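Local atomic coordinates of C2 toxin component I (PDB entry 2J3X), a protein that forms the enzymatic component of the binary C2 toxin of Clostridium botulinum, an ADP-ribosyltransferase that probably modifies actin of the host cell. Residues Leu219-Tyr222 against Ala228-Ala231; Tyr252-Tyr257 against Ser382-Glu387; Asn261-Leu264 against Pro270-Asp273. The protein carries 2 engineered substitutions. One frame throughout, in Å; residues are numbered along the deposited sequence.

Contact 1: Leu219-Tyr222 against Ala228-Ala231; sequences LDFY and AWGA. With SO4 (sulfate ion), chain V.
Between Leu219 and Phe221, the two side chains that reach Trp229 on helix 227-234, the carboxylate of Asp220 is gripped by several groups. Its OD1 accepts the backbone N-H of Tyr222, two residues on (Asp220 OD1 to Tyr222 N 2.9 Å, N-H...O angle 159°), which defines an Asx turn; the bond arrives on the anti side, 33° out of the carboxylate plane. Tyr298 OH bonds the same oxygen, while OD2 forms a salt bridge with Arg366. Asp220 OD1 also lies 3.5 Å above the plane of the Tyr222 ring, displaced toward its rim.

On either side of Asp220 in sequence, Leu219 and Phe221 make the apolar contact. Leu219 has CG swung opposite the main-chain N (chi1 -175°), which sends methyl CD2 to the pyrrole part of Trp229, 3.8 Å from NE1 and 4.1 Å from CD1. Phe221 comes in crosswise to the Trp229 side chain, its CE2 standing 4.2 Å from Trp229 CB. Only 103 Å² is buried, and the nearest CA pair, Phe221 and Trp229, is 9.9 Å apart, evidence that side chains, not backbones, make the contact. The polar end of the indole is met by Gln293, whose OE1 accepts from NE1. At the start of the helix Ala228 N makes a weak bond to a sulfate oxygen, Ala228 N to O3 3.3 Å; this ion probably came from the crystallisation liquor.

Leu219 is backbone-bonded to Ile296, placing the loop that follows strand 206-216 against strand 295-301. Chemically, the direct contact is dispersive and modest; the buried carboxylate, with its backbone, hydroxyl and charged partners, probably contributes to holding the loop's shape, with Gln293 satisfying the indole N-H.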
# COMPACT_ATOMS: atom_id res chain seq x y z
N LEU A 219 7.94 3.48 4.63
CA LEU A 219 8.08 4.88 4.13
C LEU A 219 7.45 4.95 2.74
O LEU A 219 7.81 4.17 1.85
CB LEU A 219 9.56 5.23 4.00
CG LEU A 219 9.86 6.70 3.59
CD1 LEU A 219 9.16 7.69 4.53
CD2 LEU A 219 11.37 6.88 3.58
N ASP A 220 6.47 5.83 2.56
CA ASP A 220 5.65 5.86 1.32
C ASP A 220 4.94 7.22 1.32
O ASP A 220 4.32 7.60 2.36
CB ASP A 220 4.61 4.75 1.42
CG ASP A 220 3.77 4.54 0.15
OD1 ASP A 220 3.67 5.45 -0.73
OD2 ASP A 220 3.15 3.45 0.09
N PHE A 221 5.03 7.96 0.20
CA PHE A 221 4.46 9.31 0.14
C PHE A 221 3.20 9.37 -0.71
O PHE A 221 2.60 10.47 -0.85
CB PHE A 221 5.51 10.26 -0.46
CG PHE A 221 6.81 10.26 0.37
CD1 PHE A 221 6.81 10.88 1.61
CD2 PHE A 221 7.96 9.61 -0.10
CE1 PHE A 221 8.02 10.86 2.38
CE2 PHE A 221 9.16 9.58 0.65
CZ PHE A 221 9.16 10.21 1.90
N TYR A 222 2.74 8.20 -1.15
CA TYR A 222 1.45 8.08 -1.91
C TYR A 222 1.45 9.16 -3.00
O TYR A 222 2.48 9.30 -3.70
CB TYR A 222 0.19 8.13 -0.98
CG TYR A 222 0.32 7.06 0.08
CD1 TYR A 222 0.18 5.71 -0.22
CD2 TYR A 222 0.63 7.44 1.39
CE1 TYR A 222 0.32 4.74 0.78
CE2 TYR A 222 0.82 6.48 2.40
CZ TYR A 222 0.69 5.15 2.07
OH TYR A 222 0.88 4.24 3.11
N ALA A 228 11.77 16.59 -0.85
CA ALA A 228 12.74 16.69 0.25
C ALA A 228 13.54 15.42 0.43
O ALA A 228 14.73 15.50 0.77
CB ALA A 228 12.05 17.06 1.62
N TRP A 229 12.90 14.26 0.24
CA TRP A 229 13.63 12.97 0.33
C TRP A 229 14.73 12.90 -0.72
O TRP A 229 15.86 12.50 -0.44
CB TRP A 229 12.67 11.77 0.16
CG TRP A 229 13.36 10.47 0.46
CD1 TRP A 229 13.43 9.86 1.70
CD2 TRP A 229 14.13 9.65 -0.44
NE1 TRP A 229 14.13 8.70 1.61
CE2 TRP A 229 14.60 8.53 0.32
CE3 TRP A 229 14.45 9.73 -1.81
CZ2 TRP A 229 15.34 7.49 -0.23
CZ3 TRP A 229 15.25 8.68 -2.39
CH2 TRP A 229 15.69 7.58 -1.58
N GLY A 230 14.38 13.30 -1.95
CA GLY A 230 15.38 13.33 -3.01
C GLY A 230 16.48 14.33 -2.70
O GLY A 230 17.66 14.05 -2.90
N ALA A 231 16.14 15.52 -2.20
CA ALA A 231 17.18 16.51 -1.87
C ALA A 231 18.12 16.04 -0.76
O ALA A 231 19.33 16.26 -0.85
CB ALA A 231 16.50 17.89 -1.45
S SO4 V . 8.74 18.76 -0.59
O1 SO4 V . 7.97 18.97 0.65
O2 SO4 V . 10.09 18.92 -0.16
O3 SO4 V . 8.56 17.45 -1.20
O4 SO4 V . 8.55 19.83 -1.56

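Contact 2: Tyr252-Tyr257 against Ser382-Glu387; sequences YLHSDY and SGFQDE
Phe384 turns its edge toward the face of the His254 imidazole in an offset edge-to-face pair, the centroids 5.9 Å apart and the planes at 76°. The rim of the phenyl ring also meets Leu253 O, lying near its plane 3.9 Å from Phe384 CZ. On one face of the imidazole sits the CB of neighbouring Leu253, and at its edge, in plane, lies Ser382 O; at 3.7 Å from His254 NE2 this carbonyl is a neighbour and not a hydrogen-bond partner. His254 ND1 makes a weak bond to Glu250 O, one turn back.

Leu253 supplies the apolar part: CD2 is 4.0 Å from Phe384 CZ, and CB touches the same rim. Gly383, at phi 95°, lets the chain turn where a CB would strike the preceding carbonyl.

By sequence and position, 382-387 probably belongs to the ADP-ribosylating turn-turn loop of this family. The contact rests this loop, between strands 375-377 and 389-392, on the last turn of helix 243-254; Ile378 touches both Leu253 and Phe384, and Phe384 also packs on Glu389 of strand 389-392.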
# COMPACT_ATOMS: atom_id res chain seq x y z
N TYR A 252 20.93 9.67 -21.30
CA TYR A 252 19.79 8.80 -21.12
C TYR A 252 18.54 9.58 -20.73
O TYR A 252 17.42 9.27 -21.17
CB TYR A 252 20.11 7.72 -20.10
CG TYR A 252 18.94 6.77 -19.95
CD1 TYR A 252 18.70 5.77 -20.92
CD2 TYR A 252 18.03 6.94 -18.91
CE1 TYR A 252 17.57 4.92 -20.80
CE2 TYR A 252 16.91 6.10 -18.78
CZ TYR A 252 16.71 5.09 -19.74
OH TYR A 252 15.65 4.25 -19.64
N LEU A 253 18.71 10.61 -19.90
CA LEU A 253 17.57 11.37 -19.44
C LEU A 253 17.00 12.26 -20.54
O LEU A 253 15.83 12.57 -20.51
CB LEU A 253 17.93 12.26 -18.25
CG LEU A 253 18.20 11.49 -16.93
CD1 LEU A 253 18.81 12.46 -15.88
CD2 LEU A 253 16.94 10.73 -16.44
N HIS A 254 17.83 12.63 -21.51
CA HIS A 254 17.43 13.64 -22.50
C HIS A 254 17.27 13.19 -23.94
O HIS A 254 16.33 13.67 -24.60
CB HIS A 254 18.36 14.86 -22.46
CG HIS A 254 18.17 15.68 -21.22
ND1 HIS A 254 19.11 15.72 -20.21
CD2 HIS A 254 17.11 16.40 -20.79
CE1 HIS A 254 18.66 16.49 -19.24
NE2 HIS A 254 17.45 16.90 -19.55
N SER A 255 18.16 12.34 -24.43
CA SER A 255 18.23 12.12 -25.89
C SER A 255 18.37 10.70 -26.37
O SER A 255 17.86 10.37 -27.45
CB SER A 255 19.37 12.95 -26.52
OG SER A 255 20.53 12.94 -25.70
N ASP A 256 19.11 9.87 -25.63
CA ASP A 256 19.44 8.49 -25.92
C ASP A 256 18.45 7.45 -25.39
O ASP A 256 18.67 6.25 -25.55
CB ASP A 256 20.74 8.16 -25.18
CG ASP A 256 21.97 8.48 -25.97
OD1 ASP A 256 22.00 9.50 -26.68
OD2 ASP A 256 22.94 7.71 -25.84
N TYR A 257 17.43 7.87 -24.66
CA TYR A 257 16.64 6.85 -23.96
C TYR A 257 15.91 5.87 -24.88
O TYR A 257 15.87 4.69 -24.60
CB TYR A 257 15.70 7.43 -22.92
CG TYR A 257 14.72 8.43 -23.43
CD1 TYR A 257 15.08 9.78 -23.56
CD2 TYR A 257 13.41 8.05 -23.75
CE1 TYR A 257 14.14 10.75 -24.03
CE2 TYR A 257 12.49 8.97 -24.23
CZ TYR A 257 12.86 10.31 -24.37
OH TYR A 257 11.91 11.21 -24.82
N SER A 382 18.68 19.59 -14.46
CA SER A 382 17.78 20.57 -15.11
C SER A 382 16.62 19.86 -15.83
O SER A 382 16.84 18.87 -16.52
CB SER A 382 18.59 21.39 -16.16
OG SER A 382 19.76 21.91 -15.58
N GLY A 383 15.41 20.32 -15.62
CA GLY A 383 14.26 19.81 -16.37
C GLY A 383 13.51 18.71 -15.64
O GLY A 383 12.51 18.22 -16.14
N PHE A 384 14.00 18.34 -14.46
CA PHE A 384 13.48 17.19 -13.66
C PHE A 384 12.97 17.51 -12.29
O PHE A 384 12.68 16.58 -11.53
CB PHE A 384 14.53 16.10 -13.56
CG PHE A 384 14.54 15.24 -14.73
CD1 PHE A 384 15.22 15.64 -15.89
CD2 PHE A 384 13.77 14.10 -14.76
CE1 PHE A 384 15.16 14.88 -17.04
CE2 PHE A 384 13.73 13.32 -15.92
CZ PHE A 384 14.42 13.74 -17.06
N GLN A 385 12.79 18.80 -11.96
CA GLN A 385 12.23 19.16 -10.64
C GLN A 385 10.85 18.54 -10.35
O GLN A 385 10.67 17.96 -9.29
CB GLN A 385 12.13 20.68 -10.43
CG GLN A 385 13.44 21.45 -10.22
CD GLN A 385 13.19 22.92 -9.86
OE1 GLN A 385 12.57 23.24 -8.83
NE2 GLN A 385 13.66 23.82 -10.70
N ASP A 386 9.88 18.67 -11.25
CA ASP A 386 8.55 18.13 -10.99
C ASP A 386 8.46 16.60 -10.84
O ASP A 386 7.59 16.11 -10.11
CB ASP A 386 7.59 18.52 -12.11
CG ASP A 386 7.35 20.02 -12.17
OD1 ASP A 386 7.65 20.72 -11.17
OD2 ASP A 386 6.87 20.50 -13.25
N GLU A 387 9.31 15.87 -11.54
CA GLU A 387 9.01 14.46 -11.74
C GLU A 387 9.27 13.55 -10.54
O GLU A 387 8.65 12.48 -10.46
CB GLU A 387 9.73 13.93 -12.96
CG GLU A 387 9.25 14.56 -14.24
CD GLU A 387 10.16 14.21 -15.37
OE1 GLU A 387 10.68 13.08 -15.36
OE2 GLU A 387 10.34 15.06 -16.27

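Contact 3: Asn261-Leu264 against Pro270-Asp273; sequences NSYL and PNND
Tyr263 holds CG anti to its backbone N (chi1 -177°), which carries the phenol off helix 257-265 to the backbone of Asn271 and Asn272; the backbone of Asn272 sets its CB against the ring, and a chi1 of 179° turns the amide away from it. The motif is a helix-loop-helix connection, in which a tyrosine of the first helix is bonded to the N-cap residue of the second, helix 273-286. Asn272 occupies that N-cap position, and its OD1 caps the backbone N of Leu275.

The one hydrogen bond spanning the two segments runs from the backbone N-H of Asn272 to the phenol oxygen, Asn272 N to Tyr263 OH 2.9 Å, with an N-H...O angle of 157°. The same hydroxyl bonds Asn276 OD1 on the helix, so it is held both by the backbone leading into the helix and by a side chain of its first turn. Asn271 OD1 stands nearby, but the angle is poor for a bond to the phenol; its partner is Asn276 ND2.

Packing about the ring agrees with this placement. Pro270 O lies in the ring plane at its edge, 3.4 Å from Tyr263 CE1, while Asn272 CB is 3.7 Å from that same CE1. Tyr263 further touches Leu275 and Ile279, so the buried ring meets both the loop and helix 273-286. Asn271, in the loop, donates ND2 to OD1 of Asp273, the first helical residue, over 3.0 Å; the acceptor is met from above the carboxylate plane and lies close to the amide plane of the asparagine.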
# COMPACT_ATOMS: atom_id res chain seq x y z
N ASN A 261 16.77 1.96 -24.51
CA ASN A 261 15.62 1.12 -24.09
C ASN A 261 15.38 0.04 -25.16
O ASN A 261 15.27 -1.15 -24.83
CB ASN A 261 14.34 1.98 -23.94
CG ASN A 261 14.33 2.83 -22.67
OD1 ASN A 261 15.16 2.63 -21.76
ND2 ASN A 261 13.39 3.80 -22.61
N SER A 262 15.33 0.45 -26.43
CA SER A 262 15.06 -0.54 -27.54
C SER A 262 16.12 -1.61 -27.59
O SER A 262 15.81 -2.81 -27.65
CB SER A 262 14.90 0.14 -28.89
OG SER A 262 13.72 0.94 -28.84
N TYR A 263 17.38 -1.18 -27.54
CA TYR A 263 18.52 -2.06 -27.57
C TYR A 263 18.44 -3.09 -26.46
O TYR A 263 18.52 -4.30 -26.70
CB TYR A 263 19.80 -1.23 -27.46
CG TYR A 263 21.13 -1.97 -27.52
CD1 TYR A 263 21.57 -2.56 -28.74
CD2 TYR A 263 21.97 -2.04 -26.41
CE1 TYR A 263 22.79 -3.21 -28.80
CE2 TYR A 263 23.22 -2.68 -26.47
CZ TYR A 263 23.61 -3.27 -27.70
OH TYR A 263 24.84 -3.89 -27.80
N LEU A 264 18.24 -2.60 -25.24
CA LEU A 264 18.14 -3.50 -24.09
C LEU A 264 16.93 -4.42 -24.18
O LEU A 264 17.03 -5.60 -23.85
CB LEU A 264 18.19 -2.71 -22.75
CG LEU A 264 19.63 -2.26 -22.41
CD1 LEU A 264 19.58 -1.22 -21.23
CD2 LEU A 264 20.63 -3.41 -22.07
N PRO A 270 20.99 -5.92 -32.91
CA PRO A 270 22.41 -6.24 -33.19
C PRO A 270 23.39 -5.49 -32.27
O PRO A 270 23.15 -4.32 -31.95
CB PRO A 270 22.59 -5.78 -34.64
CG PRO A 270 21.51 -4.71 -34.87
CD PRO A 270 20.43 -4.92 -33.86
N ASN A 271 24.47 -6.16 -31.87
CA ASN A 271 25.47 -5.54 -31.00
C ASN A 271 25.91 -4.15 -31.40
O ASN A 271 26.16 -3.87 -32.59
CB ASN A 271 26.70 -6.41 -30.82
CG ASN A 271 27.68 -5.84 -29.79
OD1 ASN A 271 27.49 -5.98 -28.57
ND2 ASN A 271 28.75 -5.19 -30.28
N ASN A 272 26.02 -3.27 -30.41
CA ASN A 272 26.35 -1.89 -30.66
C ASN A 272 27.27 -1.40 -29.55
O ASN A 272 26.82 -1.13 -28.42
CB ASN A 272 25.08 -1.06 -30.79
CG ASN A 272 25.34 0.42 -31.02
OD1 ASN A 272 26.26 1.01 -30.45
ND2 ASN A 272 24.50 1.03 -31.84
N ASP A 273 28.57 -1.33 -29.86
CA ASP A 273 29.58 -0.95 -28.89
C ASP A 273 29.32 0.42 -28.26
O ASP A 273 29.54 0.57 -27.06
CB ASP A 273 30.99 -0.97 -29.48
CG ASP A 273 31.46 -2.38 -29.83
OD1 ASP A 273 30.94 -3.37 -29.25
OD2 ASP A 273 32.36 -2.49 -30.69

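From the N terminus, contact 1 comes first: after strand 206-216 the chain makes a short loop, with five residues between 219-222 and 228-231, and closes it on helix 227-234. It ends before contact 2 opens at helix 243-254; their nearest atoms are about 9 Å apart. Contact 2 then spans 124 intervening residues, joining that helix to the loop before strand 389-392. Contact 3 nests inside this long loop and joins helix 257-265 to the approach to helix 273-286. Contacts 2 and 3 touch through Tyr252 OH and Asn261 OD1, a probable hydrogen bond of 2.7 Å, which links the successive helices 243-254 and 257-265.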